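Local structure of alpha-glucosidase (Bacteroides thetaiotaomicron, 5XFM) at residues A[384-389]-A[424-429]; A[403-408]-A[414-419]; A[363-368]-A[374-379]. The protein hydrolyses beta-L-arabinopyranosides and alpha-galactosides as a bifunctional enzyme of glycoside hydrolase family 97. The protein carries 1 engineered substitution. All blocks are in the same frame, centred on the assembly; numbering follows the deposited sequence.

Interaction 1: residues A[384-389]-A[424-429]; sequences IRKREM and DDHGLM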
ATOM      1  N   ILE A 384      14.954 -23.266  10.728  1.00 18.61           N
ATOM      2  CA  ILE A 384      13.667 -23.921  10.528  1.00 13.94           C
ATOM      3  C   ILE A 384      12.976 -23.390   9.279  1.00 18.12           C
ATOM      4  O   ILE A 384      12.360 -24.152   8.528  1.00 19.84           O
ATOM      5  CB  ILE A 384      12.761 -23.726  11.758  1.00 21.12           C
ATOM      6  CG1 ILE A 384      13.368 -24.439  12.965  1.00 18.65           C
ATOM      7  CG2 ILE A 384      11.351 -24.236  11.499  1.00 16.09           C
ATOM      8  CD1 ILE A 384      12.658 -24.140  14.255  1.00 22.27           C
ATOM      9  N   ARG A 385      13.119 -22.089   9.039  1.00 16.42           N
ATOM     10  CA  ARG A 385      12.502 -21.436   7.890  1.00 16.50           C
ATOM     11  C   ARG A 385      13.073 -21.958   6.578  1.00 23.94           C
ATOM     12  O   ARG A 385      12.331 -22.262   5.643  1.00 23.24           O
ATOM     13  CB  ARG A 385      12.681 -19.912   7.972  1.00 15.71           C
ATOM     14  CG  ARG A 385      12.057 -19.153   6.804  1.00 15.89           C
ATOM     15  CD  ARG A 385      12.197 -17.644   6.969  1.00 18.51           C
ATOM     16  NE  ARG A 385      13.591 -17.231   7.115  1.00 18.74           N
ATOM     17  CZ  ARG A 385      14.043 -16.508   8.136  1.00 17.95           C
ATOM     18  NH1 ARG A 385      13.211 -16.122   9.092  1.00 15.66           N
ATOM     19  NH2 ARG A 385      15.323 -16.176   8.200  1.00 19.02           N
ATOM     20  N   LYS A 386      14.394 -22.052   6.505  1.00 18.69           N
ATOM     21  CA  LYS A 386      15.020 -22.567   5.299  1.00 21.69           C
ATOM     22  C   LYS A 386      14.707 -24.057   5.104  1.00 19.24           C
ATOM     23  O   LYS A 386      14.485 -24.502   3.980  1.00 15.78           O
ATOM     24  CB  LYS A 386      16.529 -22.312   5.331  1.00 18.10           C
ATOM     25  CG  LYS A 386      16.882 -20.850   5.127  1.00 19.07           C
ATOM     26  CD  LYS A 386      18.377 -20.589   5.207  1.00 23.06           C
ATOM     27  CE  LYS A 386      18.914 -20.819   6.600  1.00 20.17           C
ATOM     28  NZ  LYS A 386      20.398 -20.710   6.650  1.00 16.98           N
ATOM     29  N   ARG A 387      14.644 -24.813   6.197  1.00 21.22           N
ATOM     30  CA  ARG A 387      14.195 -26.209   6.111  1.00 22.59           C
ATOM     31  C   ARG A 387      12.796 -26.295   5.469  1.00 22.18           C
ATOM     32  O   ARG A 387      12.546 -27.056   4.508  1.00 21.53           O
ATOM     33  CB  ARG A 387      14.194 -26.838   7.505  1.00 16.04           C
ATOM     34  CG  ARG A 387      13.735 -28.288   7.564  1.00 18.37           C
ATOM     35  CD  ARG A 387      13.930 -28.849   8.968  1.00 15.47           C
ATOM     36  NE  ARG A 387      15.344 -28.831   9.336  1.00 23.61           N
ATOM     37  CZ  ARG A 387      15.828 -28.270  10.439  1.00 24.57           C
ATOM     38  NH1 ARG A 387      15.008 -27.682  11.298  1.00 22.24           N
ATOM     39  NH2 ARG A 387      17.135 -28.288  10.683  1.00 22.09           N
ATOM     40  N   GLU A 388      11.902 -25.462   5.991  1.00 24.77           N
ATOM     41  CA  GLU A 388      10.538 -25.379   5.502  1.00 22.37           C
ATOM     42  C   GLU A 388      10.498 -25.049   4.024  1.00 19.06           C
ATOM     43  O   GLU A 388       9.839 -25.740   3.253  1.00 15.26           O
ATOM     44  CB  GLU A 388       9.759 -24.330   6.294  1.00 23.70           C
ATOM     45  CG  GLU A 388       8.262 -24.353   6.058  1.00 21.23           C
ATOM     46  CD  GLU A 388       7.580 -25.539   6.709  1.00 24.98           C
ATOM     47  OE1 GLU A 388       8.163 -26.132   7.644  1.00 27.15           O
ATOM     48  OE2 GLU A 388       6.455 -25.874   6.288  1.00 22.83           O
ATOM     49  N   MET A 389      11.254 -24.027   3.631  1.00 23.13           N
ATOM     50  CA  MET A 389      11.244 -23.510   2.265  1.00 15.32           C
ATOM     51  C   MET A 389      11.873 -24.486   1.267  1.00 20.58           C
ATOM     52  O   MET A 389      11.507 -24.512   0.089  1.00 17.04           O
ATOM     53  CB  MET A 389      11.959 -22.156   2.215  1.00 19.14           C
ATOM     54  CG  MET A 389      11.115 -20.989   2.729  1.00 22.43           C
ATOM     55  SD  MET A 389      11.993 -19.399   2.821  1.00 22.60           S
ATOM     56  CE  MET A 389      10.711 -18.361   3.526  1.00 13.40           C
ATOM     57  N   ASP A 424      13.152 -15.921  -1.737  1.00 19.90           N
ATOM     58  CA  ASP A 424      13.699 -15.813  -3.079  1.00 15.19           C
ATOM     59  C   ASP A 424      14.722 -16.889  -3.354  1.00 13.79           C
ATOM     60  O   ASP A 424      14.802 -17.388  -4.475  1.00 15.39           O
ATOM     61  CB  ASP A 424      14.354 -14.465  -3.336  1.00 17.44           C
ATOM     62  CG  ASP A 424      14.871 -14.363  -4.761  1.00 22.43           C
ATOM     63  OD1 ASP A 424      14.020 -14.326  -5.680  1.00 20.53           O
ATOM     64  OD2 ASP A 424      16.108 -14.388  -4.968  1.00 17.45           O
ATOM     65  N   ASP A 425      15.523 -17.233  -2.350  1.00 15.11           N
ATOM     66  CA  ASP A 425      16.481 -18.326  -2.528  1.00 16.31           C
ATOM     67  C   ASP A 425      15.764 -19.641  -2.860  1.00 20.32           C
ATOM     68  O   ASP A 425      16.337 -20.526  -3.491  1.00 16.51           O
ATOM     69  CB  ASP A 425      17.349 -18.503  -1.284  1.00 15.98           C
ATOM     70  CG  ASP A 425      18.376 -17.392  -1.127  1.00 22.60           C
ATOM     71  OD1 ASP A 425      18.733 -16.766  -2.143  1.00 19.90           O
ATOM     72  OD2 ASP A 425      18.831 -17.152   0.013  1.00 25.60           O
ATOM     73  N   HIS A 426      14.506 -19.770  -2.440  1.00 16.99           N
ATOM     74  CA  HIS A 426      13.763 -20.989  -2.758  1.00 22.18           C
ATOM     75  C   HIS A 426      12.638 -20.776  -3.764  1.00 21.12           C
ATOM     76  O   HIS A 426      11.683 -21.547  -3.800  1.00 21.75           O
ATOM     77  CB  HIS A 426      13.211 -21.595  -1.477  1.00 17.48           C
ATOM     78  CG  HIS A 426      14.277 -21.956  -0.494  1.00 21.27           C
ATOM     79  ND1 HIS A 426      14.757 -21.065   0.443  1.00 23.83           N
ATOM     80  CD2 HIS A 426      14.976 -23.101  -0.318  1.00 16.73           C
ATOM     81  CE1 HIS A 426      15.696 -21.651   1.162  1.00 24.14           C
ATOM     82  NE2 HIS A 426      15.847 -22.887   0.722  1.00 20.40           N
ATOM     83  N   GLY A 427      12.772 -19.736  -4.583  1.00 13.64           N
ATOM     84  CA  GLY A 427      11.831 -19.447  -5.651  1.00 16.70           C
ATOM     85  C   GLY A 427      10.404 -19.208  -5.202  1.00 20.46           C
ATOM     86  O   GLY A 427       9.454 -19.545  -5.914  1.00 23.03           O
ATOM     87  N   LEU A 428      10.239 -18.595  -4.037  1.00 18.14           N
ATOM     88  CA  LEU A 428       8.895 -18.370  -3.510  1.00 16.80           C
ATOM     89  C   LEU A 428       8.485 -16.905  -3.536  1.00 20.60           C
ATOM     90  O   LEU A 428       9.250 -16.027  -3.132  1.00 19.70           O
ATOM     91  CB  LEU A 428       8.796 -18.893  -2.083  1.00 16.97           C
ATOM     92  CG  LEU A 428       8.912 -20.407  -1.921  1.00 20.23           C
ATOM     93  CD1 LEU A 428       9.266 -20.750  -0.492  1.00 16.88           C
ATOM     94  CD2 LEU A 428       7.613 -21.068  -2.335  1.00 15.00           C
ATOM     95  N   MET A 429       7.279 -16.647  -4.028  1.00 20.04           N
ATOM     96  CA  MET A 429       6.670 -15.336  -3.869  1.00 22.62           C
ATOM     97  C   MET A 429       6.134 -15.187  -2.447  1.00 21.06           C
ATOM     98  O   MET A 429       5.799 -16.178  -1.791  1.00 19.56           O
ATOM     99  CB  MET A 429       5.552 -15.123  -4.891  1.00 18.66           C
ATOM    100  CG  MET A 429       6.018 -15.130  -6.315  1.00 18.29           C
ATOM    101  SD  MET A 429       4.677 -14.975  -7.509  1.00 23.74           S
ATOM    102  CE  MET A 429       4.154 -16.694  -7.596  1.00 22.38           C
TER

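Interaction 2: residues A[403-408]-A[414-419]; sequences DFFGGD and RLYEDI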
ATOM      1  N   ASP A 403       1.612 -14.140   8.046  1.00 17.36           N
ATOM      2  CA  ASP A 403       0.662 -13.328   8.799  1.00 14.36           C
ATOM      3  C   ASP A 403       1.142 -12.954  10.206  1.00 14.76           C
ATOM      4  O   ASP A 403       2.121 -13.506  10.704  1.00 16.62           O
ATOM      5  CB  ASP A 403      -0.674 -14.067   8.898  1.00 21.24           C
ATOM      6  CG  ASP A 403      -1.865 -13.129   8.863  1.00 22.63           C
ATOM      7  OD1 ASP A 403      -1.725 -11.975   9.328  1.00 19.51           O
ATOM      8  OD2 ASP A 403      -2.936 -13.548   8.366  1.00 17.50           O
ATOM      9  N   PHE A 404       0.456 -11.988  10.814  1.00 15.66           N
ATOM     10  CA  PHE A 404       0.585 -11.655  12.245  1.00 17.28           C
ATOM     11  C   PHE A 404       1.977 -11.218  12.714  1.00 14.56           C
ATOM     12  O   PHE A 404       2.516 -11.778  13.663  1.00 20.67           O
ATOM     13  CB  PHE A 404       0.137 -12.846  13.107  1.00 21.28           C
ATOM     14  CG  PHE A 404      -1.295 -13.251  12.901  1.00 16.72           C
ATOM     15  CD1 PHE A 404      -2.314 -12.314  12.973  1.00 15.32           C
ATOM     16  CD2 PHE A 404      -1.620 -14.571  12.641  1.00 21.85           C
ATOM     17  CE1 PHE A 404      -3.632 -12.688  12.789  1.00 18.58           C
ATOM     18  CE2 PHE A 404      -2.934 -14.948  12.445  1.00 15.39           C
ATOM     19  CZ  PHE A 404      -3.940 -14.005  12.522  1.00 17.08           C
ATOM     20  N   PHE A 405       2.542 -10.191  12.090  1.00 18.59           N
ATOM     21  CA  PHE A 405       3.856  -9.696  12.507  1.00 18.14           C
ATOM     22  C   PHE A 405       3.792  -8.843  13.779  1.00 19.10           C
ATOM     23  O   PHE A 405       2.713  -8.460  14.234  1.00 18.17           O
ATOM     24  CB  PHE A 405       4.506  -8.902  11.383  1.00 14.52           C
ATOM     25  CG  PHE A 405       5.025  -9.755  10.257  1.00 18.27           C
ATOM     26  CD1 PHE A 405       4.176 -10.169   9.235  1.00 16.56           C
ATOM     27  CD2 PHE A 405       6.352 -10.159  10.224  1.00 12.17           C
ATOM     28  CE1 PHE A 405       4.650 -10.953   8.184  1.00 19.85           C
ATOM     29  CE2 PHE A 405       6.830 -10.944   9.176  1.00 18.42           C
ATOM     30  CZ  PHE A 405       5.980 -11.341   8.154  1.00 11.52           C
ATOM     31  N   GLY A 406       4.965  -8.548  14.335  1.00 22.16           N
ATOM     32  CA  GLY A 406       5.097  -7.920  15.644  1.00 16.06           C
ATOM     33  C   GLY A 406       5.189  -6.402  15.736  1.00 17.60           C
ATOM     34  O   GLY A 406       5.511  -5.857  16.792  1.00 15.32           O
ATOM     35  N   GLY A 407       4.952  -5.700  14.637  1.00 18.60           N
ATOM     36  CA  GLY A 407       4.936  -4.250  14.694  1.00 16.98           C
ATOM     37  C   GLY A 407       5.997  -3.596  13.830  1.00 16.81           C
ATOM     38  O   GLY A 407       6.467  -4.190  12.863  1.00 18.94           O
ATOM     39  N   ASP A 408       6.402  -2.382  14.186  1.00 19.75           N
ATOM     40  CA  ASP A 408       7.217  -1.562  13.296  1.00 13.68           C
ATOM     41  C   ASP A 408       8.678  -1.495  13.708  1.00 14.48           C
ATOM     42  O   ASP A 408       9.477  -0.819  13.062  1.00 16.33           O
ATOM     43  CB  ASP A 408       6.637  -0.136  13.220  1.00 12.62           C
ATOM     44  CG  ASP A 408       5.576   0.021  12.132  1.00 15.99           C
ATOM     45  OD1 ASP A 408       5.484  -0.843  11.234  1.00 13.67           O
ATOM     46  OD2 ASP A 408       4.828   1.024  12.170  1.00 16.96           O
ATOM     47  N   ARG A 414      13.800  -6.582  10.166  1.00 10.73           N
ATOM     48  CA  ARG A 414      14.792  -7.630   9.958  1.00 20.29           C
ATOM     49  C   ARG A 414      14.086  -8.915   9.580  1.00 18.17           C
ATOM     50  O   ARG A 414      14.488  -9.597   8.624  1.00 17.93           O
ATOM     51  CB  ARG A 414      15.651  -7.836  11.209  1.00 18.02           C
ATOM     52  CG  ARG A 414      16.709  -6.769  11.417  1.00 19.26           C
ATOM     53  CD  ARG A 414      17.453  -6.963  12.735  1.00 24.71           C
ATOM     54  NE  ARG A 414      18.380  -5.862  12.999  1.00 33.15           N
ATOM     55  CZ  ARG A 414      18.412  -5.158  14.128  1.00 30.06           C
ATOM     56  NH1 ARG A 414      17.570  -5.440  15.111  1.00 35.43           N
ATOM     57  NH2 ARG A 414      19.289  -4.176  14.278  1.00 34.86           N
ATOM     58  N   LEU A 415      13.010  -9.225  10.309  1.00 16.39           N
ATOM     59  CA  LEU A 415      12.271 -10.449  10.018  1.00 15.35           C
ATOM     60  C   LEU A 415      11.629 -10.445   8.610  1.00 17.95           C
ATOM     61  O   LEU A 415      11.769 -11.424   7.860  1.00 20.64           O
ATOM     62  CB  LEU A 415      11.206 -10.672  11.083  1.00 22.66           C
ATOM     63  CG  LEU A 415      10.406 -11.967  10.966  1.00 20.32           C
ATOM     64  CD1 LEU A 415      11.331 -13.183  10.998  1.00 13.62           C
ATOM     65  CD2 LEU A 415       9.397 -12.029  12.082  1.00 13.20           C
ATOM     66  N   TYR A 416      10.932  -9.360   8.260  1.00 15.91           N
ATOM     67  CA  TYR A 416      10.345  -9.196   6.923  1.00 18.16           C
ATOM     68  C   TYR A 416      11.359  -9.469   5.826  1.00 20.39           C
ATOM     69  O   TYR A 416      11.120 -10.260   4.894  1.00 21.57           O
ATOM     70  CB  TYR A 416       9.797  -7.774   6.710  1.00 17.57           C
ATOM     71  CG  TYR A 416       8.455  -7.457   7.337  1.00 21.89           C
ATOM     72  CD1 TYR A 416       7.274  -7.999   6.834  1.00 19.13           C
ATOM     73  CD2 TYR A 416       8.365  -6.564   8.401  1.00 20.11           C
ATOM     74  CE1 TYR A 416       6.049  -7.691   7.402  1.00 13.93           C
ATOM     75  CE2 TYR A 416       7.149  -6.250   8.969  1.00 16.53           C
ATOM     76  CZ  TYR A 416       5.996  -6.812   8.469  1.00 17.44           C
ATOM     77  OH  TYR A 416       4.792  -6.488   9.051  1.00 23.10           O
ATOM     78  N   GLU A 417      12.488  -8.771   5.928  1.00 18.59           N
ATOM     79  CA  GLU A 417      13.509  -8.849   4.897  1.00 17.61           C
ATOM     80  C   GLU A 417      14.125 -10.243   4.795  1.00 17.72           C
ATOM     81  O   GLU A 417      14.205 -10.800   3.703  1.00 21.40           O
ATOM     82  CB  GLU A 417      14.591  -7.800   5.154  1.00 11.84           C
ATOM     83  CG  GLU A 417      15.695  -7.780   4.130  1.00 19.03           C
ATOM     84  CD  GLU A 417      16.696  -6.671   4.404  1.00 24.74           C
ATOM     85  OE1 GLU A 417      16.421  -5.512   4.016  1.00 16.94           O
ATOM     86  OE2 GLU A 417      17.742  -6.950   5.026  1.00 23.81           O
ATOM     87  N   ASP A 418      14.539 -10.813   5.925  1.00 16.59           N
ATOM     88  CA  ASP A 418      15.131 -12.154   5.918  1.00 23.86           C
ATOM     89  C   ASP A 418      14.165 -13.215   5.353  1.00 20.32           C
ATOM     90  O   ASP A 418      14.587 -14.129   4.625  1.00 18.00           O
ATOM     91  CB  ASP A 418      15.590 -12.548   7.327  1.00 19.56           C
ATOM     92  CG  ASP A 418      16.699 -11.647   7.854  1.00 21.19           C
ATOM     93  OD1 ASP A 418      17.272 -10.875   7.056  1.00 31.66           O
ATOM     94  OD2 ASP A 418      17.023 -11.726   9.055  1.00 19.65           O
ATOM     95  N   ILE A 419      12.881 -13.085   5.677  1.00 17.26           N
ATOM     96  CA  ILE A 419      11.887 -14.003   5.135  1.00 22.55           C
ATOM     97  C   ILE A 419      11.837 -13.862   3.617  1.00 23.47           C
ATOM     98  O   ILE A 419      11.869 -14.863   2.887  1.00 21.43           O
ATOM     99  CB  ILE A 419      10.481 -13.758   5.721  1.00 19.99           C
ATOM    100  CG1 ILE A 419      10.416 -14.219   7.174  1.00 15.60           C
ATOM    101  CG2 ILE A 419       9.427 -14.486   4.909  1.00 18.91           C
ATOM    102  CD1 ILE A 419       9.132 -13.796   7.885  1.00 17.97           C
TER
HETATM  103  O   HOH W   1       4.698  -5.663  11.555  1.00 18.85           O

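Interaction 3: residues A[363-368]-A[374-379]; sequences SSSGYW and GPVNRM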
ATOM      1  N   SER A 363       2.126 -18.462   9.749  1.00 22.18           N
ATOM      2  CA  SER A 363       2.270 -17.368  10.700  1.00 17.12           C
ATOM      3  C   SER A 363       3.742 -16.990  10.773  1.00 21.06           C
ATOM      4  O   SER A 363       4.614 -17.863  10.821  1.00 22.50           O
ATOM      5  CB  SER A 363       1.745 -17.733  12.090  1.00 21.04           C
ATOM      6  OG  SER A 363       1.759 -16.593  12.948  1.00 15.54           O
ATOM      7  N   SER A 364       4.019 -15.693  10.759  1.00 14.28           N
ATOM      8  CA  SER A 364       5.372 -15.220  11.013  1.00 16.01           C
ATOM      9  C   SER A 364       5.707 -15.488  12.463  1.00 14.20           C
ATOM     10  O   SER A 364       6.872 -15.546  12.850  1.00 11.87           O
ATOM     11  CB  SER A 364       5.494 -13.728  10.727  1.00 13.84           C
ATOM     12  OG  SER A 364       4.898 -12.986  11.774  1.00 14.67           O
ATOM     13  N   SER A 365       4.656 -15.658  13.256  1.00 15.93           N
ATOM     14  CA  SER A 365       4.749 -15.578  14.706  1.00 16.13           C
ATOM     15  C   SER A 365       5.403 -16.781  15.363  1.00 23.34           C
ATOM     16  O   SER A 365       5.051 -17.941  15.123  1.00 16.38           O
ATOM     17  CB  SER A 365       3.364 -15.337  15.311  1.00 15.21           C
ATOM     18  OG  SER A 365       2.518 -16.457  15.137  1.00 24.41           O
ATOM     19  N   GLY A 366       6.400 -16.451  16.171  1.00 26.11           N
ATOM     20  CA  GLY A 366       7.010 -17.361  17.100  1.00 16.25           C
ATOM     21  C   GLY A 366       6.820 -16.875  18.523  1.00 20.83           C
ATOM     22  O   GLY A 366       6.257 -17.594  19.343  1.00 23.33           O
ATOM     23  N   TYR A 367       7.288 -15.666  18.836  1.00 15.97           N
ATOM     24  CA  TYR A 367       7.445 -15.311  20.245  1.00 16.29           C
ATOM     25  C   TYR A 367       6.831 -13.993  20.747  1.00 16.32           C
ATOM     26  O   TYR A 367       7.148 -13.567  21.856  1.00 17.29           O
ATOM     27  CB  TYR A 367       8.940 -15.309  20.589  1.00 18.78           C
ATOM     28  CG  TYR A 367       9.768 -14.310  19.805  1.00 28.48           C
ATOM     29  CD1 TYR A 367       9.810 -12.970  20.176  1.00 23.76           C
ATOM     30  CD2 TYR A 367      10.520 -14.708  18.705  1.00 25.92           C
ATOM     31  CE1 TYR A 367      10.559 -12.053  19.465  1.00 24.33           C
ATOM     32  CE2 TYR A 367      11.277 -13.794  17.991  1.00 25.60           C
ATOM     33  CZ  TYR A 367      11.289 -12.467  18.378  1.00 24.74           C
ATOM     34  OH  TYR A 367      12.035 -11.542  17.680  1.00 32.08           O
ATOM     35  N   TRP A 368       5.924 -13.370  20.002  1.00 15.13           N
ATOM     36  CA  TRP A 368       5.454 -12.056  20.443  1.00 18.37           C
ATOM     37  C   TRP A 368       3.937 -11.934  20.638  1.00 21.21           C
ATOM     38  O   TRP A 368       3.456 -10.900  21.113  1.00 23.92           O
ATOM     39  CB  TRP A 368       5.919 -10.974  19.458  1.00 14.89           C
ATOM     40  CG  TRP A 368       5.546 -11.262  18.035  1.00 15.37           C
ATOM     41  CD1 TRP A 368       4.374 -10.930  17.415  1.00 15.08           C
ATOM     42  CD2 TRP A 368       6.340 -11.936  17.054  1.00 14.24           C
ATOM     43  NE1 TRP A 368       4.387 -11.355  16.116  1.00 14.01           N
ATOM     44  CE2 TRP A 368       5.583 -11.977  15.865  1.00 18.36           C
ATOM     45  CE3 TRP A 368       7.618 -12.507  17.064  1.00 13.25           C
ATOM     46  CZ2 TRP A 368       6.063 -12.562  14.696  1.00 12.63           C
ATOM     47  CZ3 TRP A 368       8.088 -13.094  15.911  1.00 15.09           C
ATOM     48  CH2 TRP A 368       7.314 -13.115  14.738  1.00 17.92           C
ATOM     49  N   GLY A 374      -2.016 -22.395  12.662  1.00 23.85           N
ATOM     50  CA  GLY A 374      -0.745 -22.869  12.160  1.00 18.01           C
ATOM     51  C   GLY A 374      -0.677 -22.911  10.654  1.00 19.43           C
ATOM     52  O   GLY A 374      -1.672 -22.666   9.980  1.00 21.36           O
ATOM     53  N   PRO A 375       0.509 -23.232  10.122  1.00 20.74           N
ATOM     54  CA  PRO A 375       1.662 -23.563  10.972  1.00 21.84           C
ATOM     55  C   PRO A 375       2.327 -22.341  11.624  1.00 22.00           C
ATOM     56  O   PRO A 375       2.530 -21.321  10.963  1.00 20.49           O
ATOM     57  CB  PRO A 375       2.625 -24.243   9.996  1.00 21.44           C
ATOM     58  CG  PRO A 375       2.250 -23.720   8.657  1.00 22.86           C
ATOM     59  CD  PRO A 375       0.790 -23.400   8.688  1.00 21.74           C
ATOM     60  N   VAL A 376       2.648 -22.467  12.912  1.00 22.47           N
ATOM     61  CA  VAL A 376       3.393 -21.448  13.650  1.00 17.90           C
ATOM     62  C   VAL A 376       4.842 -21.911  13.813  1.00 24.59           C
ATOM     63  O   VAL A 376       5.123 -23.105  13.699  1.00 16.39           O
ATOM     64  CB  VAL A 376       2.787 -21.160  15.054  1.00 24.42           C
ATOM     65  CG1 VAL A 376       1.477 -20.374  14.943  1.00 19.27           C
ATOM     66  CG2 VAL A 376       2.591 -22.454  15.845  1.00 24.35           C
ATOM     67  N   ASN A 377       5.749 -20.958  14.043  1.00 20.92           N
ATOM     68  CA  ASN A 377       7.156 -21.254  14.342  1.00 20.66           C
ATOM     69  C   ASN A 377       7.925 -21.867  13.186  1.00 22.63           C
ATOM     70  O   ASN A 377       8.932 -22.548  13.393  1.00 18.22           O
ATOM     71  CB  ASN A 377       7.250 -22.180  15.559  1.00 23.76           C
ATOM     72  CG  ASN A 377       6.596 -21.592  16.777  1.00 24.40           C
ATOM     73  OD1 ASN A 377       6.640 -20.382  16.979  1.00 18.24           O
ATOM     74  ND2 ASN A 377       5.921 -22.428  17.559  1.00 25.33           N
ATOM     75  N   ARG A 378       7.467 -21.606  11.969  1.00 18.84           N
ATOM     76  CA  ARG A 378       8.181 -22.073  10.798  1.00 14.66           C
ATOM     77  C   ARG A 378       8.859 -20.933  10.015  1.00 18.02           C
ATOM     78  O   ARG A 378       9.525 -21.195   9.019  1.00 20.28           O
ATOM     79  CB  ARG A 378       7.225 -22.846   9.879  1.00 16.53           C
ATOM     80  CG  ARG A 378       6.681 -24.151  10.474  1.00 21.52           C
ATOM     81  CD  ARG A 378       7.800 -25.092  10.912  1.00 20.53           C
ATOM     82  NE  ARG A 378       7.307 -26.271  11.625  1.00 32.61           N
ATOM     83  CZ  ARG A 378       7.057 -27.457  11.068  1.00 31.73           C
ATOM     84  NH1 ARG A 378       7.249 -27.654   9.769  1.00 25.23           N
ATOM     85  NH2 ARG A 378       6.615 -28.456  11.819  1.00 31.56           N
ATOM     86  N   MET A 379       8.733 -19.687  10.469  1.00 13.88           N
ATOM     87  CA  MET A 379       9.237 -18.550   9.677  1.00 17.01           C
ATOM     88  C   MET A 379      10.122 -17.574  10.473  1.00 15.71           C
ATOM     89  O   MET A 379      10.761 -16.704   9.894  1.00 15.37           O
ATOM     90  CB  MET A 379       8.073 -17.763   9.052  1.00 18.85           C
ATOM     91  CG  MET A 379       7.313 -18.485   7.936  1.00 14.26           C
ATOM     92  SD  MET A 379       8.216 -18.627   6.389  1.00 20.59           S
ATOM     93  CE  MET A 379       7.932 -20.351   5.984  1.00 19.12           C
TER
HETATM   94  O   HOH W   2       7.210 -18.346  12.775  1.00 16.13           O
HETATM   95  O   HOH W   3       5.227 -20.441  10.447  1.00 20.07           O

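Interaction 1: residues A[384-389]-A[424-429]
M389, on helix 382-395, lies against H426 and L428, where helix 410-425 ends and the chain turns toward strand 429-432. Its CB sits over one face of the imidazole, 3.7 Å from the centroid of the H426 ring. That is a CH-pi contact shifted toward the ND1 side of the ring, with CB 3.5 Å from H426 ND1. The next carbon, M389 CG, turns to the leucine and meets L428 CD1 at 3.7 Å. SD keeps a slanting contact with the histidine, 4.0 Å from H426 ND1. With CG beside the backbone N (chi1 -78°) and the chain straight beyond it, only CE leads off, ending against I419 O in helix 410-425. K386 closes the outer side, its CG 4.2 Å from H426 CE1.

The turn itself is a Schellman motif: G427, at positive phi, is its C' residue, and G427 N returns to D424 O. H426 ND1 is hydrogen-bonded to D422 O one turn back, which fixes how the ring faces M389. With an alanine here, D422 O is likely to lose its side-chain partner and the M389 CB its aromatic cover. No hydrogen bond crosses between 384-389 and 424-429, so helix 382-395 is held to the turn after helix 410-425 by shape and dispersion, while H426 ND1 is spent on D422 O of its own helix.

Interaction 2: residues A[403-408]-A[414-419]
F405 and Y416 stack inside a beta-alpha unit of the TIM barrel: strand 399-403 runs out into the loop 403-408, the chain turns into helix 410-425, and the helix lays its side chains back against the loop.

The aromatic contact is a face-to-face stack, with ring centroids of F405 and Y416 4.0 Å apart and planes at 20°. The rings are slipped, so that Y416 CE1, not the middle of the tyrosine ring, lies over the centre of the F405 ring. Further along the tyrosine, its OH comes down beside the root of the phenylalanine, 3.4 Å from F405 CB. Y416 CG stands beside its backbone N (chi1 -78°), which lets the ring leave the helix flank and reach the loop. F432 meets both rings at steep angles, and W441 adds an edge-to-face contact with Y416.

Aliphatic contacts finish the far end of F405. I419 CD1 reaches the ring edge, 3.9 Å from F405 CE2, and L415 CD2 approaches the same carbon obliquely at 4.0 Å. Both branches come from the helix face turned toward the loop, so F405 is gripped by three helix residues.

Polar contacts are indirect. G407, whose backbone angles call for glycine, offers its carbonyl to a water, and the same water is hydrogen-bonded to the tyrosine hydroxyl, which also receives T436 N. The F405 side chain is about 10 Å from the calcium ion that E174, E452 and E458 bind. Within the loop, F404 N donates to D403 OD1 at 2.6 Å, on the anti side of the carboxylate.

Interaction 3: residues A[363-368]-A[374-379]
S363 and V376 meet flank to flank where the long loop after strand 357-363 folds back on itself. V376 CG1, beside its backbone N (chi1 -73°), is touched by S363 CB at 3.9 Å rather than by the serine's OG, and S365 OG lies 4.1 Å from V376 CG1. The two serine OG atoms meet each other; their modelled separation is very short, and its exact length is doubtful.

At the carbonyl end of S363, M379 CB faces the chain, 3.9 Å from S363 O. Beyond CB the methionine bends at chi2 and chi3 and leads off to other partners. N377 behaves the opposite way: its CB starts out away from 363-368, but the amide swings back and puts OD1 3.0 Å from G366 CA. A side chain on G366 would come close to that oxygen, and N377 itself adopts positive phi to make the turn.

Backbone bonds tie the ends. S363 N donates to P375 O at 3.1 Å, nearly straight, just after the cis peptide that precedes the proline. N377 N gives S365 O a longer bond of 3.3 Å, with the donor tilted from the carbonyl plane. One water donates to both S363 O and P375 O and accepts from R378 N, while a second water accepts from M379 N, so these loop amides are satisfied without a regular sheet.

The doubled-back loop sits at the end of strand 357-363, packing P375 and M379 on Y362. Helix 335-338 lies against P375, S364 binds D403 at the end of strand 399-403, and R378 forms a salt bridge to E388 of helix 382-395.

In the fold
All three contacts belong to one part of the TIM-barrel domain, the consecutive strands 357-363, 399-403 and 429-432 with helices 382-395 and 410-425. Interaction 3 comes first along the chain, and interaction 2 is nested inside the loop closed by interaction 1. The centres of interactions 2 and 3 lie about 11 Å apart, each about 15 Å from that of interaction 1. R385 joins all three: it hydrogen-bonds M379 O and packs on L415, D418 and I419. F404 O probably hydrogen-bonds W368 NE1, linking the two strand-end loops. Interactions 2 and 3 order these loops, with side chains about 10 to 11 Å from calcium, while interaction 1 joins helix 382-395 to the end of helix 410-425.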